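Local coordinates for molybdate-binding protein MolA (Haemophilus influenzae, PDB 3PSA) that binds molybdate and tungstate, but not sulfate or phosphate, in the periplasm and serves the MolBC transporter in molybdate import, at residues 24-29 and 43-48. Sequence-based numbering, arbitrary orientation.
Sequences LQHQTL and GVLSNW. With WO4 (tungstate(VI)ion), chain B.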
loop_
_atom_site.group_PDB
_atom_site.type_symbol
_atom_site.label_atom_id
_atom_site.label_comp_id
_atom_site.label_asym_id
_atom_site.label_seq_id
_atom_site.Cartn_x
_atom_site.Cartn_y
_atom_site.Cartn_z
ATOM N N LEU A 24 11.383 -5.885 -6.660
ATOM C CA LEU A 24 10.430 -7.019 -6.672
ATOM C C LEU A 24 9.295 -6.808 -5.642
ATOM O O LEU A 24 8.867 -7.744 -4.950
ATOM C CB LEU A 24 11.126 -8.398 -6.490
ATOM C CG LEU A 24 12.246 -8.783 -7.501
ATOM C CD1 LEU A 24 12.869 -10.061 -7.143
ATOM C CD2 LEU A 24 11.834 -8.850 -8.966
ATOM N N GLN A 25 8.797 -5.577 -5.541
ATOM C CA GLN A 25 7.679 -5.306 -4.639
ATOM C C GLN A 25 7.009 -4.069 -5.154
ATOM O O GLN A 25 7.693 -3.056 -5.447
ATOM C CB GLN A 25 8.161 -4.994 -3.228
ATOM C CG GLN A 25 7.012 -4.817 -2.225
ATOM C CD GLN A 25 7.416 -4.057 -0.977
ATOM O OE1 GLN A 25 7.323 -4.578 0.153
ATOM N NE2 GLN A 25 7.843 -2.828 -1.155
ATOM N N HIS A 26 5.676 -4.136 -5.278
ATOM C CA HIS A 26 4.930 -3.044 -5.842
ATOM C C HIS A 26 4.891 -1.787 -4.948
ATOM O O HIS A 26 4.879 -0.655 -5.469
ATOM C CB HIS A 26 3.503 -3.505 -6.232
ATOM C CG HIS A 26 2.760 -4.218 -5.133
ATOM N ND1 HIS A 26 3.137 -5.455 -4.657
ATOM C CD2 HIS A 26 1.615 -3.915 -4.479
ATOM C CE1 HIS A 26 2.306 -5.861 -3.718
ATOM N NE2 HIS A 26 1.367 -4.941 -3.586
ATOM N N GLN A 27 4.911 -1.955 -3.631
ATOM C CA GLN A 27 4.908 -0.810 -2.743
ATOM C C GLN A 27 6.200 -0.014 -2.879
ATOM O O GLN A 27 6.150 1.183 -3.021
ATOM C CB GLN A 27 4.738 -1.212 -1.283
ATOM C CG GLN A 27 3.367 -1.795 -0.988
ATOM C CD GLN A 27 3.300 -3.323 -1.108
ATOM O OE1 GLN A 27 4.238 -3.972 -1.616
ATOM N NE2 GLN A 27 2.177 -3.923 -0.608
ATOM N N THR A 28 7.348 -0.693 -2.899
ATOM C CA THR A 28 8.619 -0.003 -3.091
ATOM C C THR A 28 8.620 0.634 -4.483
ATOM O O THR A 28 9.107 1.781 -4.679
ATOM C CB THR A 28 9.827 -0.927 -2.905
ATOM O OG1 THR A 28 9.886 -1.340 -1.535
ATOM C CG2 THR A 28 11.113 -0.221 -3.272
ATOM N N LEU A 29 8.092 -0.082 -5.471
ATOM C CA LEU A 29 8.034 0.467 -6.827
ATOM C C LEU A 29 7.287 1.804 -6.885
ATOM O O LEU A 29 7.779 2.788 -7.475
ATOM C CB LEU A 29 7.411 -0.537 -7.805
ATOM C CG LEU A 29 7.459 -0.069 -9.264
ATOM C CD1 LEU A 29 8.855 0.421 -9.654
ATOM C CD2 LEU A 29 6.992 -1.206 -10.202
ATOM N N GLY A 43 14.550 -3.539 -13.596
ATOM C CA GLY A 43 13.615 -4.652 -13.590
ATOM C C GLY A 43 12.597 -4.499 -12.488
ATOM O O GLY A 43 12.860 -3.826 -11.497
ATOM N N VAL A 44 11.422 -5.077 -12.692
ATOM C CA VAL A 44 10.342 -4.965 -11.717
ATOM C C VAL A 44 9.663 -6.331 -11.549
ATOM O O VAL A 44 9.833 -7.222 -12.375
ATOM C CB VAL A 44 9.305 -3.770 -12.022
ATOM C CG1 VAL A 44 10.018 -2.442 -12.005
ATOM C CG2 VAL A 44 8.600 -3.958 -13.326
ATOM N N LEU A 45 8.913 -6.487 -10.463
ATOM C CA LEU A 45 8.055 -7.662 -10.286
ATOM C C LEU A 45 7.172 -7.934 -11.520
ATOM O O LEU A 45 6.582 -7.009 -12.120
ATOM C CB LEU A 45 7.195 -7.522 -8.999
ATOM C CG LEU A 45 5.986 -6.572 -8.835
ATOM C CD1 LEU A 45 5.287 -6.831 -7.539
ATOM C CD2 LEU A 45 6.439 -5.125 -8.904
ATOM N N SER A 46 7.060 -9.214 -11.865
ATOM C CA SER A 46 6.309 -9.616 -13.094
ATOM C C SER A 46 4.815 -9.282 -13.031
ATOM O O SER A 46 4.187 -8.992 -14.062
ATOM C CB SER A 46 6.524 -11.102 -13.390
ATOM O OG SER A 46 5.983 -11.940 -12.366
ATOM N N ASN A 47 4.264 -9.265 -11.825
ATOM C CA ASN A 47 2.834 -9.008 -11.664
ATOM C C ASN A 47 2.514 -7.552 -11.315
ATOM O O ASN A 47 1.537 -7.279 -10.655
ATOM C CB ASN A 47 2.239 -9.979 -10.628
ATOM C CG ASN A 47 2.945 -9.933 -9.277
ATOM O OD1 ASN A 47 4.164 -9.616 -9.157
ATOM N ND2 ASN A 47 2.196 -10.322 -8.239
ATOM N N TRP A 48 3.342 -6.620 -11.781
ATOM C CA TRP A 48 3.165 -5.229 -11.438
ATOM C C TRP A 48 1.837 -4.625 -11.901
ATOM O O TRP A 48 1.263 -3.767 -11.207
ATOM C CB TRP A 48 4.369 -4.417 -11.915
ATOM C CG TRP A 48 4.523 -4.229 -13.396
ATOM C CD1 TRP A 48 5.260 -5.013 -14.254
ATOM C CD2 TRP A 48 3.977 -3.170 -14.189
ATOM N NE1 TRP A 48 5.199 -4.500 -15.534
ATOM C CE2 TRP A 48 4.407 -3.383 -15.529
ATOM C CE3 TRP A 48 3.151 -2.069 -13.905
ATOM C CZ2 TRP A 48 4.053 -2.530 -16.585
ATOM C CZ3 TRP A 48 2.794 -1.191 -14.967
ATOM C CH2 TRP A 48 3.240 -1.443 -16.294
HETATM W W WO4 B . -1.084 -5.464 -0.330
HETATM O O1 WO4 B . 0.155 -6.894 -0.054
HETATM O O2 WO4 B . -0.905 -5.131 -2.115
HETATM O O3 WO4 B . -2.940 -5.293 -0.113
HETATM O O4 WO4 B . -0.391 -4.067 0.518
#
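The side chains of His-26 and Leu-45 both rise from their backbones with CG wedged between N and the carbonyl carbon (chi1 51° and 73°), and in these settings they cross at a slant where the beta-alpha-beta unit of strand 21-24, helix 26-34 and strand 41-44 opens into the anion site. One methyl of Leu-45, CD1, lies 3.5 Å from the backbone N of His-26 and also touches ND1 of its ring; the other, CD2, covers the carbonyl carbon of Gln-25, the N-cap residue. That apolar cover helps bury the His-26 N, which has no polar partner. Val-23 of strand 21-24 joins the two parallel strands by backbone hydrogen bonds to Gly-43 and Leu-45. Leu-29, one helical turn after Gln-25, sends CG anti to its own N and meets Val-44 nearly at a right angle, its CD2 being 3.7 Å from Val-44 CG1.

Touched obliquely by Leu-45, the imidazole of His-26 turns its NE2 edge to tungstate, while Gln-27 OE1 sits 3.4 Å above the ring plane, over the centre of one face. Tyr-196, Arg-243, Gly-279 and Tyr-280 complete the grip on the anion. Gln-27 NE2 gives tungstate O4 a weak hydrogen bond, whereas His-26 NE2 donates almost straight, at 169°, to tungstate O2 lying 2.7 Å away in the ring plane.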